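Local coordinates for ThiJ/PfpI domain protein (Brachyspira murdochii, PDB 4HCJ) that is of unknown function but belongs to the DJ-1/PfpI family, adopts an alpha-beta-alpha sandwich, is probably a hydrolase and can bind magnesium, at residues 10-15 with 25-30; 21-26 with 105-110; 45-50 with 55-60; 73-78 with 92-97. All blocks are in the same frame, centred on the assembly; numbering follows the deposited sequence.

Contact 1: residues 10-15 with 25-30; sequences ILYVMS and FESKKI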
loop_
_atom_site.group_PDB
_atom_site.type_symbol
_atom_site.label_atom_id
_atom_site.label_comp_id
_atom_site.label_asym_id
_atom_site.label_seq_id
_atom_site.Cartn_x
_atom_site.Cartn_y
_atom_site.Cartn_z
ATOM N N ILE A 10 -3.444 10.090 -3.599
ATOM C CA ILE A 10 -2.953 8.767 -3.239
ATOM C C ILE A 10 -4.134 7.821 -3.049
ATOM O O ILE A 10 -5.120 8.176 -2.403
ATOM C CB ILE A 10 -2.097 8.822 -1.957
ATOM C CG1 ILE A 10 -0.820 9.627 -2.199
ATOM C CG2 ILE A 10 -1.774 7.411 -1.428
ATOM C CD1 ILE A 10 -0.020 9.882 -0.938
ATOM N N LEU A 11 -4.023 6.621 -3.606
ATOM C CA LEU A 11 -5.018 5.566 -3.457
ATOM C C LEU A 11 -4.585 4.535 -2.428
ATOM O O LEU A 11 -3.458 4.025 -2.523
ATOM C CB LEU A 11 -5.195 4.835 -4.781
ATOM C CG LEU A 11 -6.153 3.642 -4.759
ATOM C CD1 LEU A 11 -7.599 4.102 -4.519
ATOM C CD2 LEU A 11 -6.035 2.844 -6.036
ATOM N N TYR A 12 -5.457 4.196 -1.482
ATOM C CA TYR A 12 -5.270 3.025 -0.649
ATOM C C TYR A 12 -5.994 1.817 -1.241
ATOM O O TYR A 12 -7.096 1.945 -1.791
ATOM C CB TYR A 12 -5.821 3.266 0.742
ATOM C CG TYR A 12 -5.073 4.238 1.609
ATOM C CD1 TYR A 12 -3.918 3.846 2.277
ATOM C CD2 TYR A 12 -5.522 5.545 1.784
ATOM C CE1 TYR A 12 -3.233 4.704 3.106
ATOM C CE2 TYR A 12 -4.848 6.417 2.629
ATOM C CZ TYR A 12 -3.707 5.994 3.285
ATOM O OH TYR A 12 -3.078 6.874 4.135
ATOM N N VAL A 13 -5.387 0.650 -1.083
ATOM C CA VAL A 13 -6.030 -0.640 -1.309
ATOM C C VAL A 13 -6.000 -1.376 0.020
ATOM O O VAL A 13 -4.919 -1.573 0.589
ATOM C CB VAL A 13 -5.266 -1.456 -2.383
ATOM C CG1 VAL A 13 -5.718 -2.910 -2.406
ATOM C CG2 VAL A 13 -5.421 -0.800 -3.755
HETATM N N MSE A 14 -7.164 -1.773 0.539
HETATM C CA MSE A 14 -7.186 -2.443 1.832
HETATM C C MSE A 14 -8.461 -3.229 2.002
HETATM O O MSE A 14 -9.446 -3.041 1.271
HETATM C CB MSE A 14 -6.979 -1.444 2.984
HETATM C CG MSE A 14 -8.146 -0.514 3.245
HETATM SE SE MSE A 14 -7.421 1.055 4.173
HETATM C CE MSE A 14 -9.021 1.671 5.042
ATOM N N SER A 15 -8.437 -4.150 2.957
ATOM C CA SER A 15 -9.609 -4.943 3.294
ATOM C C SER A 15 -10.645 -4.086 4.020
ATOM O O SER A 15 -10.305 -3.265 4.881
ATOM C CB SER A 15 -9.201 -6.155 4.140
ATOM O OG SER A 15 -8.565 -5.765 5.346
ATOM N N PHE A 25 -4.535 5.087 9.315
ATOM C CA PHE A 25 -4.805 6.396 9.911
ATOM C C PHE A 25 -3.545 7.248 10.081
ATOM O O PHE A 25 -3.583 8.461 9.848
ATOM C CB PHE A 25 -5.560 6.257 11.240
ATOM C CG PHE A 25 -6.962 5.728 11.082
ATOM C CD1 PHE A 25 -7.970 6.516 10.525
ATOM C CD2 PHE A 25 -7.270 4.430 11.483
ATOM C CE1 PHE A 25 -9.261 6.009 10.371
ATOM C CE2 PHE A 25 -8.561 3.921 11.334
ATOM C CZ PHE A 25 -9.550 4.710 10.775
ATOM N N GLU A 26 -2.437 6.635 10.489
ATOM C CA GLU A 26 -1.220 7.413 10.699
ATOM C C GLU A 26 -0.611 7.874 9.382
ATOM O O GLU A 26 -0.104 8.990 9.283
ATOM C CB GLU A 26 -0.202 6.639 11.536
ATOM C CG GLU A 26 -0.705 6.341 12.941
ATOM C CD GLU A 26 0.285 5.549 13.786
ATOM O OE1 GLU A 26 1.427 5.335 13.331
ATOM O OE2 GLU A 26 -0.070 5.143 14.910
ATOM N N SER A 27 -0.679 7.042 8.355
ATOM C CA SER A 27 -0.162 7.471 7.062
ATOM C C SER A 27 -1.051 8.543 6.449
ATOM O O SER A 27 -0.542 9.502 5.859
ATOM C CB SER A 27 0.055 6.300 6.095
ATOM O OG SER A 27 -1.153 5.689 5.669
ATOM N N LYS A 28 -2.365 8.397 6.619
ATOM C CA LYS A 28 -3.306 9.338 6.038
ATOM C C LYS A 28 -3.046 10.757 6.558
ATOM O O LYS A 28 -3.076 11.722 5.792
ATOM C CB LYS A 28 -4.741 8.907 6.325
ATOM C CG LYS A 28 -5.795 9.871 5.793
ATOM C CD LYS A 28 -7.194 9.311 6.054
ATOM C CE LYS A 28 -8.302 10.269 5.647
ATOM N NZ LYS A 28 -9.604 9.637 5.892
ATOM N N LYS A 29 -2.789 10.884 7.852
ATOM C CA LYS A 29 -2.568 12.205 8.433
ATOM C C LYS A 29 -1.340 12.875 7.811
ATOM O O LYS A 29 -1.364 14.078 7.501
ATOM C CB LYS A 29 -2.393 12.087 9.943
ATOM C CG LYS A 29 -2.305 13.415 10.645
ATOM C CD LYS A 29 -1.770 13.285 12.063
ATOM C CE LYS A 29 -2.735 12.579 12.987
ATOM N NZ LYS A 29 -2.290 12.711 14.401
ATOM N N ILE A 30 -0.278 12.094 7.624
ATOM C CA ILE A 30 0.948 12.597 7.020
ATOM C C ILE A 30 0.748 12.937 5.540
ATOM O O ILE A 30 1.171 14.004 5.069
ATOM C CB ILE A 30 2.086 11.599 7.255
ATOM C CG1 ILE A 30 2.482 11.643 8.741
ATOM C CG2 ILE A 30 3.283 11.864 6.349
ATOM C CD1 ILE A 30 3.316 10.466 9.217
#

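Contact 2: residues 21-26 with 105-110; sequences DEEYFE and AGIGSG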
loop_
_atom_site.group_PDB
_atom_site.type_symbol
_atom_site.label_atom_id
_atom_site.label_comp_id
_atom_site.label_asym_id
_atom_site.label_seq_id
_atom_site.Cartn_x
_atom_site.Cartn_y
_atom_site.Cartn_z
ATOM N N ASP A 21 -5.291 -0.575 11.529
ATOM C CA ASP A 21 -5.665 0.816 11.765
ATOM C C ASP A 21 -4.490 1.782 11.657
ATOM O O ASP A 21 -4.595 2.813 10.992
ATOM C CB ASP A 21 -6.305 0.996 13.155
ATOM C CG ASP A 21 -7.562 0.180 13.351
ATOM O OD1 ASP A 21 -8.588 0.762 13.777
ATOM O OD2 ASP A 21 -7.513 -1.043 13.110
ATOM N N GLU A 22 -3.380 1.483 12.324
ATOM C CA GLU A 22 -2.310 2.470 12.402
ATOM C C GLU A 22 -1.739 2.758 11.027
ATOM O O GLU A 22 -1.385 3.887 10.694
ATOM C CB GLU A 22 -1.174 1.962 13.288
ATOM C CG GLU A 22 -1.576 1.589 14.698
ATOM C CD GLU A 22 -1.860 0.100 14.871
ATOM O OE1 GLU A 22 -2.443 -0.531 13.954
ATOM O OE2 GLU A 22 -1.487 -0.454 15.935
ATOM N N GLU A 23 -1.623 1.708 10.225
ATOM C CA GLU A 23 -1.028 1.847 8.896
ATOM C C GLU A 23 -1.834 2.808 8.047
ATOM O O GLU A 23 -1.260 3.634 7.324
ATOM C CB GLU A 23 -0.925 0.485 8.205
ATOM C CG GLU A 23 0.036 -0.484 8.886
ATOM C CD GLU A 23 0.027 -1.877 8.284
ATOM O OE1 GLU A 23 -0.700 -2.094 7.302
ATOM O OE2 GLU A 23 0.759 -2.760 8.803
ATOM N N TYR A 24 -3.164 2.712 8.139
ATOM C CA TYR A 24 -4.043 3.609 7.420
ATOM C C TYR A 24 -4.100 5.002 8.062
ATOM O O TYR A 24 -3.781 6.003 7.409
ATOM C CB TYR A 24 -5.461 3.010 7.311
ATOM C CG TYR A 24 -6.456 3.989 6.717
ATOM C CD1 TYR A 24 -6.408 4.348 5.366
ATOM C CD2 TYR A 24 -7.434 4.570 7.514
ATOM C CE1 TYR A 24 -7.302 5.254 4.838
ATOM C CE2 TYR A 24 -8.343 5.472 6.987
ATOM C CZ TYR A 24 -8.273 5.810 5.648
ATOM O OH TYR A 24 -9.186 6.702 5.139
ATOM N N PHE A 25 -4.535 5.087 9.315
ATOM C CA PHE A 25 -4.805 6.396 9.911
ATOM C C PHE A 25 -3.545 7.248 10.081
ATOM O O PHE A 25 -3.583 8.461 9.848
ATOM C CB PHE A 25 -5.560 6.257 11.240
ATOM C CG PHE A 25 -6.962 5.728 11.082
ATOM C CD1 PHE A 25 -7.970 6.516 10.525
ATOM C CD2 PHE A 25 -7.270 4.430 11.483
ATOM C CE1 PHE A 25 -9.261 6.009 10.371
ATOM C CE2 PHE A 25 -8.561 3.921 11.334
ATOM C CZ PHE A 25 -9.550 4.710 10.775
ATOM N N GLU A 26 -2.437 6.635 10.489
ATOM C CA GLU A 26 -1.220 7.413 10.699
ATOM C C GLU A 26 -0.611 7.874 9.382
ATOM O O GLU A 26 -0.104 8.990 9.283
ATOM C CB GLU A 26 -0.202 6.639 11.536
ATOM C CG GLU A 26 -0.705 6.341 12.941
ATOM C CD GLU A 26 0.285 5.549 13.786
ATOM O OE1 GLU A 26 1.427 5.335 13.331
ATOM O OE2 GLU A 26 -0.070 5.143 14.910
ATOM N N ALA A 105 3.411 1.302 -3.192
ATOM C CA ALA A 105 3.884 1.242 -1.822
ATOM C C ALA A 105 3.064 0.233 -1.036
ATOM O O ALA A 105 1.852 0.123 -1.254
ATOM C CB ALA A 105 3.809 2.623 -1.174
ATOM N N GLY A 106 3.692 -0.480 -0.117
ATOM C CA GLY A 106 2.982 -1.397 0.747
ATOM C C GLY A 106 3.582 -1.402 2.129
ATOM O O GLY A 106 4.799 -1.224 2.298
ATOM N N ILE A 107 2.740 -1.672 3.113
ATOM C CA ILE A 107 3.159 -1.726 4.492
ATOM C C ILE A 107 2.608 -2.966 5.161
ATOM O O ILE A 107 1.456 -3.360 4.947
ATOM C CB ILE A 107 2.795 -0.415 5.257
ATOM C CG1 ILE A 107 3.239 -0.487 6.720
ATOM C CG2 ILE A 107 1.315 -0.049 5.110
ATOM C CD1 ILE A 107 3.275 0.866 7.428
ATOM N N GLY A 108 3.446 -3.608 5.960
ATOM C CA GLY A 108 3.022 -4.808 6.652
ATOM C C GLY A 108 2.512 -5.840 5.664
ATOM O O GLY A 108 3.106 -6.069 4.611
ATOM N N SER A 109 1.392 -6.470 6.002
ATOM C CA SER A 109 0.846 -7.526 5.154
ATOM C C SER A 109 0.462 -7.061 3.742
ATOM O O SER A 109 0.314 -7.888 2.849
ATOM C CB SER A 109 -0.321 -8.213 5.839
ATOM O OG SER A 109 0.149 -8.909 6.977
ATOM N N GLY A 110 0.314 -5.751 3.530
ATOM C CA GLY A 110 0.081 -5.270 2.179
ATOM C C GLY A 110 1.192 -5.624 1.196
ATOM O O GLY A 110 0.946 -5.777 -0.006
HETATM O O HOH W 1 0.181 -5.363 8.415
#

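Contact 3: residues 45-50 with 55-60; sequences IGTAQG and MTNIDL. With FMT (formic acid), chain F.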
loop_
_atom_site.group_PDB
_atom_site.type_symbol
_atom_site.label_atom_id
_atom_site.label_comp_id
_atom_site.label_asym_id
_atom_site.label_seq_id
_atom_site.Cartn_x
_atom_site.Cartn_y
_atom_site.Cartn_z
ATOM N N ILE A 45 -18.594 -0.536 -1.584
ATOM C CA ILE A 45 -18.717 0.881 -1.252
ATOM C C ILE A 45 -19.481 0.980 0.059
ATOM O O ILE A 45 -20.645 0.559 0.159
ATOM C CB ILE A 45 -19.483 1.663 -2.349
ATOM C CG1 ILE A 45 -18.768 1.544 -3.700
ATOM C CG2 ILE A 45 -19.673 3.117 -1.931
ATOM C CD1 ILE A 45 -17.375 2.050 -3.674
ATOM N N GLY A 46 -18.858 1.567 1.064
ATOM C CA GLY A 46 -19.492 1.701 2.360
ATOM C C GLY A 46 -18.439 1.844 3.436
ATOM O O GLY A 46 -17.296 2.198 3.152
ATOM N N THR A 47 -18.812 1.540 4.666
ATOM C CA THR A 47 -17.950 1.804 5.803
ATOM C C THR A 47 -17.028 0.633 6.087
ATOM O O THR A 47 -17.498 -0.493 6.283
ATOM C CB THR A 47 -18.794 2.118 7.038
ATOM O OG1 THR A 47 -19.704 3.171 6.704
ATOM C CG2 THR A 47 -17.894 2.519 8.202
ATOM N N ALA A 48 -15.728 0.911 6.088
ATOM C CA ALA A 48 -14.700 -0.045 6.475
ATOM C C ALA A 48 -14.428 0.048 7.973
ATOM O O ALA A 48 -14.582 1.113 8.577
ATOM C CB ALA A 48 -13.427 0.239 5.719
ATOM N N GLN A 49 -14.012 -1.060 8.579
ATOM C CA GLN A 49 -13.685 -1.052 10.007
ATOM C C GLN A 49 -12.371 -1.775 10.248
ATOM O O GLN A 49 -12.177 -2.905 9.802
ATOM C CB GLN A 49 -14.791 -1.694 10.837
ATOM C CG GLN A 49 -14.508 -1.691 12.319
ATOM C CD GLN A 49 -15.631 -2.338 13.102
ATOM O OE1 GLN A 49 -16.731 -1.795 13.189
ATOM N NE2 GLN A 49 -15.367 -3.512 13.664
ATOM N N GLY A 50 -11.472 -1.104 10.959
ATOM C CA GLY A 50 -10.158 -1.646 11.222
ATOM C C GLY A 50 -10.194 -2.719 12.283
ATOM O O GLY A 50 -11.161 -2.848 13.040
HETATM N N MSE A 55 -13.081 3.422 11.992
HETATM C CA MSE A 55 -13.878 3.377 10.776
HETATM C C MSE A 55 -13.434 4.408 9.757
HETATM O O MSE A 55 -12.896 5.470 10.101
HETATM C CB MSE A 55 -15.360 3.548 11.108
HETATM C CG MSE A 55 -15.975 2.269 11.674
HETATM SE SE MSE A 55 -17.771 2.487 12.327
HETATM C CE MSE A 55 -17.293 3.527 13.889
ATOM N N THR A 56 -13.677 4.084 8.493
ATOM C CA THR A 56 -13.480 5.045 7.434
ATOM C C THR A 56 -14.337 4.624 6.251
ATOM O O THR A 56 -14.688 3.457 6.109
ATOM C CB THR A 56 -11.975 5.167 7.043
ATOM O OG1 THR A 56 -11.794 6.369 6.301
ATOM C CG2 THR A 56 -11.507 3.963 6.216
ATOM N N ASN A 57 -14.734 5.545 5.391
ATOM C CA ASN A 57 -15.516 5.093 4.245
ATOM C C ASN A 57 -14.645 4.735 3.042
ATOM O O ASN A 57 -13.592 5.315 2.802
ATOM C CB ASN A 57 -16.645 6.067 3.868
ATOM C CG ASN A 57 -17.818 6.059 4.876
ATOM O OD1 ASN A 57 -18.021 5.114 5.651
ATOM N ND2 ASN A 57 -18.608 7.120 4.841
ATOM N N ILE A 58 -15.118 3.742 2.313
ATOM C CA ILE A 58 -14.520 3.248 1.088
ATOM C C ILE A 58 -15.104 4.059 -0.059
ATOM O O ILE A 58 -16.324 4.069 -0.269
ATOM C CB ILE A 58 -14.802 1.757 0.883
ATOM C CG1 ILE A 58 -14.217 0.933 2.027
ATOM C CG2 ILE A 58 -14.274 1.309 -0.465
ATOM C CD1 ILE A 58 -14.953 -0.380 2.273
ATOM N N ASP A 59 -14.234 4.738 -0.804
ATOM C CA ASP A 59 -14.634 5.603 -1.904
ATOM C C ASP A 59 -14.902 4.870 -3.213
ATOM O O ASP A 59 -15.752 5.311 -4.004
ATOM C CB ASP A 59 -13.554 6.656 -2.152
ATOM C CG ASP A 59 -13.263 7.475 -0.921
ATOM O OD1 ASP A 59 -14.128 8.293 -0.559
ATOM O OD2 ASP A 59 -12.199 7.289 -0.302
ATOM N N LEU A 60 -14.129 3.813 -3.460
ATOM C CA LEU A 60 -14.053 3.180 -4.770
ATOM C C LEU A 60 -14.001 1.668 -4.632
ATOM O O LEU A 60 -13.358 1.147 -3.716
ATOM C CB LEU A 60 -12.727 3.582 -5.460
ATOM C CG LEU A 60 -12.611 5.049 -5.873
ATOM C CD1 LEU A 60 -11.159 5.426 -6.136
ATOM C CD2 LEU A 60 -13.440 5.337 -7.110
HETATM C C FMT F . -11.827 7.543 2.605
HETATM O O1 FMT F . -11.226 8.414 1.938
HETATM O O2 FMT F . -12.544 7.688 3.624
#

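Contact 4: residues 73-78 with 92-97; sequences VVFVGG and GLAKLF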
loop_
_atom_site.group_PDB
_atom_site.type_symbol
_atom_site.label_atom_id
_atom_site.label_comp_id
_atom_site.label_asym_id
_atom_site.label_seq_id
_atom_site.Cartn_x
_atom_site.Cartn_y
_atom_site.Cartn_z
ATOM N N VAL A 73 -0.203 4.219 -5.220
ATOM C CA VAL A 73 -1.089 3.290 -4.537
ATOM C C VAL A 73 -0.373 2.777 -3.296
ATOM O O VAL A 73 0.843 2.561 -3.314
ATOM C CB VAL A 73 -1.546 2.141 -5.478
ATOM C CG1 VAL A 73 -0.363 1.302 -5.980
ATOM C CG2 VAL A 73 -2.565 1.250 -4.798
ATOM N N VAL A 74 -1.142 2.627 -2.222
ATOM C CA VAL A 74 -0.640 2.146 -0.933
ATOM C C VAL A 74 -1.457 0.937 -0.502
ATOM O O VAL A 74 -2.680 1.045 -0.262
ATOM C CB VAL A 74 -0.740 3.244 0.136
ATOM C CG1 VAL A 74 -0.378 2.701 1.518
ATOM C CG2 VAL A 74 0.131 4.445 -0.238
ATOM N N PHE A 75 -0.789 -0.207 -0.398
ATOM C CA PHE A 75 -1.397 -1.456 0.068
ATOM C C PHE A 75 -1.235 -1.560 1.579
ATOM O O PHE A 75 -0.119 -1.722 2.089
ATOM C CB PHE A 75 -0.752 -2.655 -0.642
ATOM C CG PHE A 75 -1.023 -2.688 -2.119
ATOM C CD1 PHE A 75 -2.168 -3.308 -2.613
ATOM C CD2 PHE A 75 -0.148 -2.094 -3.024
ATOM C CE1 PHE A 75 -2.445 -3.320 -3.975
ATOM C CE2 PHE A 75 -0.430 -2.103 -4.389
ATOM C CZ PHE A 75 -1.582 -2.711 -4.858
ATOM N N VAL A 76 -2.353 -1.457 2.291
ATOM C CA VAL A 76 -2.377 -1.544 3.742
ATOM C C VAL A 76 -2.567 -2.992 4.173
ATOM O O VAL A 76 -3.280 -3.752 3.506
ATOM C CB VAL A 76 -3.511 -0.627 4.304
ATOM C CG1 VAL A 76 -3.817 -0.908 5.767
ATOM C CG2 VAL A 76 -3.137 0.841 4.104
ATOM N N GLY A 77 -1.920 -3.369 5.272
ATOM C CA GLY A 77 -1.998 -4.707 5.802
ATOM C C GLY A 77 -3.095 -4.905 6.841
ATOM O O GLY A 77 -4.236 -4.415 6.702
ATOM N N GLY A 78 -2.726 -5.641 7.886
ATOM C CA GLY A 78 -3.664 -6.121 8.881
ATOM C C GLY A 78 -4.107 -7.530 8.552
ATOM O O GLY A 78 -4.004 -7.987 7.411
ATOM N N GLY A 92 -3.618 -7.004 -9.729
ATOM C CA GLY A 92 -3.756 -6.265 -10.966
ATOM C C GLY A 92 -3.518 -4.774 -10.760
ATOM O O GLY A 92 -2.907 -4.122 -11.603
ATOM N N LEU A 93 -4.001 -4.222 -9.647
ATOM C CA LEU A 93 -3.734 -2.810 -9.357
ATOM C C LEU A 93 -2.252 -2.550 -9.099
ATOM O O LEU A 93 -1.723 -1.511 -9.506
ATOM C CB LEU A 93 -4.588 -2.311 -8.193
ATOM C CG LEU A 93 -6.092 -2.227 -8.472
ATOM C CD1 LEU A 93 -6.844 -1.790 -7.218
ATOM C CD2 LEU A 93 -6.391 -1.278 -9.631
ATOM N N ALA A 94 -1.574 -3.465 -8.420
ATOM C CA ALA A 94 -0.137 -3.308 -8.199
ATOM C C ALA A 94 0.595 -3.198 -9.540
ATOM O O ALA A 94 1.429 -2.310 -9.743
ATOM C CB ALA A 94 0.411 -4.467 -7.402
ATOM N N LYS A 95 0.271 -4.101 -10.461
ATOM C CA LYS A 95 0.909 -4.106 -11.771
ATOM C C LYS A 95 0.528 -2.872 -12.586
ATOM O O LYS A 95 1.372 -2.283 -13.267
ATOM C CB LYS A 95 0.543 -5.381 -12.534
ATOM C CG LYS A 95 1.035 -6.646 -11.849
ATOM C CD LYS A 95 0.821 -7.892 -12.681
ATOM C CE LYS A 95 0.201 -9.004 -11.853
ATOM N NZ LYS A 95 -1.288 -8.907 -11.834
ATOM N N LEU A 96 -0.745 -2.485 -12.506
ATOM C CA LEU A 96 -1.242 -1.319 -13.243
ATOM C C LEU A 96 -0.464 -0.070 -12.844
ATOM O O LEU A 96 -0.010 0.707 -13.690
ATOM C CB LEU A 96 -2.729 -1.107 -12.954
ATOM C CG LEU A 96 -3.399 0.128 -13.569
ATOM C CD1 LEU A 96 -3.524 -0.024 -15.060
ATOM C CD2 LEU A 96 -4.758 0.347 -12.905
ATOM N N PHE A 97 -0.322 0.145 -11.542
ATOM C CA PHE A 97 0.386 1.329 -11.071
ATOM C C PHE A 97 1.860 1.266 -11.445
ATOM O O PHE A 97 2.433 2.257 -11.894
ATOM C CB PHE A 97 0.172 1.537 -9.573
ATOM C CG PHE A 97 -1.085 2.310 -9.258
ATOM C CD1 PHE A 97 -2.336 1.750 -9.413
ATOM C CD2 PHE A 97 -1.004 3.617 -8.810
ATOM C CE1 PHE A 97 -3.477 2.479 -9.136
ATOM C CE2 PHE A 97 -2.149 4.357 -8.533
ATOM C CZ PHE A 97 -3.385 3.784 -8.702
#

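Contact 1: residues 10-15 with 25-30
The Y12 ring meets helix 21-33 at its hydroxyl edge, where S27 OG lies in the ring plane. K28 N comes up to the same edge. A second ring takes part from outside the two segments: Y24, one turn back along the helix, packs edge-to-face with Y12. The polar link is a hydrogen bond from Y12 OH to S27 OG, 2.7 Å long. S27 OG stands between its own backbone N and carbonyl carbon (chi1 68°), which turns it back along the helix. Its own proton goes mainly to the carbonyl of E23, with Y24 O as a second acceptor, while the buried OG accepts from Y12 OH. K28 N is 3.0 Å from Y12 OH, but the angle is too poor for a hydrogen bond. K28 touches the tyrosine through its base: CB is 3.4 Å from Y12 OH. The rest of the lysine runs out extended, and its NZ bonds to Y24 OH. The contact ties the first strand to the helix of a beta-alpha-beta unit completed by strand 37-42. Strand 9-13 lies between strands 37-42 and 72-75, and helix 162-174 packs beside S27 through A166.

Contact 2: residues 21-26 with 105-110
Van der Waals packing is carried by E23 and I107. The aliphatic part of the glutamate lies across the isoleucine, with E23 CG 3.8 Å from I107 CD1. The carboxylate continues over the same side chain, and E23 OE1 is 3.6 Å from I107 CG2. I107 presents both branches because CG1 stands anti to its backbone N (chi1 180°) while CG2 fits between N and the carbonyl carbon. The backbone turns sharply just after this strand, in a type II' turn from I107 to G110 closed by G110 N to I107 O at 3.0 Å. G108 has a positive phi of 56°. In DJ-1/PfpI proteins this turn is the nucleophile elbow, and the sequence suggests that G108 stands where relatives carry a cysteine next to a conserved glutamate. No thiol is present here. A side chain pointing from G108 toward E23 would run into OE2, which lies 3.7 Å from G108 CA. Polar contacts fix the carboxylate. E23 OE1 accepts a hydrogen bond from G77 N. I107 O also lies near E23 OE1, but two acceptors cannot bond to each other. A water donates to E23 OE2 at 2.7 Å and accepts from S109 N at 2.9 Å.

Contact 3: residues 45-50 with 55-60
Strands 46-50 and 55-58 run antiparallel, their axes 4.3 Å apart and their directions 140° from each other. A48 and T56 form a hydrogen-bonded pair: A48 N to T56 O is 2.8 Å, and T56 N to A48 O is 3.1 Å. I58 N adds a nearly straight bond to G46 O, 2.8 Å. On the face of T47 and N57, T47 OG1 donates to N57 OD1 at 2.8 Å, tilted 24° from the carbonyl plane; this is one of two conformers of N57. M55, likewise in one of two conformers, lies beside T47 CG2. On the other face, I58 CD1 rests against A48 CB at 3.8 Å. A glycine in place of I58 would probably leave A48 without its apolar mate and open a gap against V40 and S42 of strand 37-42. I45 CD1 comes back to 3.5 Å from L60 C. A formic acid molecule, probably from crystallisation, sits by T56, N57 and D59; T56 OG1 has its stronger partner in Y24 OH, and D59 OD2 bonds to V40 N. This is a beta hairpin, with 46-50 an outermost strand of the mixed central sheet.

Contact 4: residues 73-78 with 92-97
V73 lies over one face of the F97 ring. Its CB stands 3.7 Å from the ring centroid and 10° off the normal, a CH-pi contact close to the ring centre. V73 CG1 lies 3.5 Å from F97 CG, toward the base of the ring. It gets there by standing between the backbone N and carbonyl carbon of V73 (chi1 61°). The second link is F75, whose ring tip reaches the helix edge-on. F75 CZ is 3.7 Å from A94 CB and 3.6 Å from A94 N, so the ring rests on helix backbone as well as on a methyl. An alanine in place of F97 would probably leave V73 without its aromatic cover and open a gap between strand and helix. V104 belongs to the next shell, touching V73, F75 and F97. F97 also touches F70 and K102. F97 N bonds to L93 O within the helix. The axes of strand 73-75 and helix 92-97 come within 9.7 Å and run roughly antiparallel. Helix 88-99 is the crossover from strand 72-75 to strand 103-107; in the sheet, strand 72-75 lies between 103-107 and 9-13.

All four contacts build on the one mixed central sheet. Contacts 1 and 2 are closest, their centres about 7 Å apart; they share F25 and E26 and use helix 21-33. Contact 4 lies about 11 Å from each of them between centres, joined through neighbouring strands: 9-13 pairs with 72-75, and 72-75 with 103-107. Contact 3 is peripheral, at the sheet edge, about 17 Å from contact 4 between centres and without touching it. Along the chain, contact 1 closes before contact 3 opens, and contact 3 before contact 4. Contact 2 spans 78 residues and encloses both. It thus brings an early helix to the turn after strand 103-107, within a single alpha-beta-alpha domain.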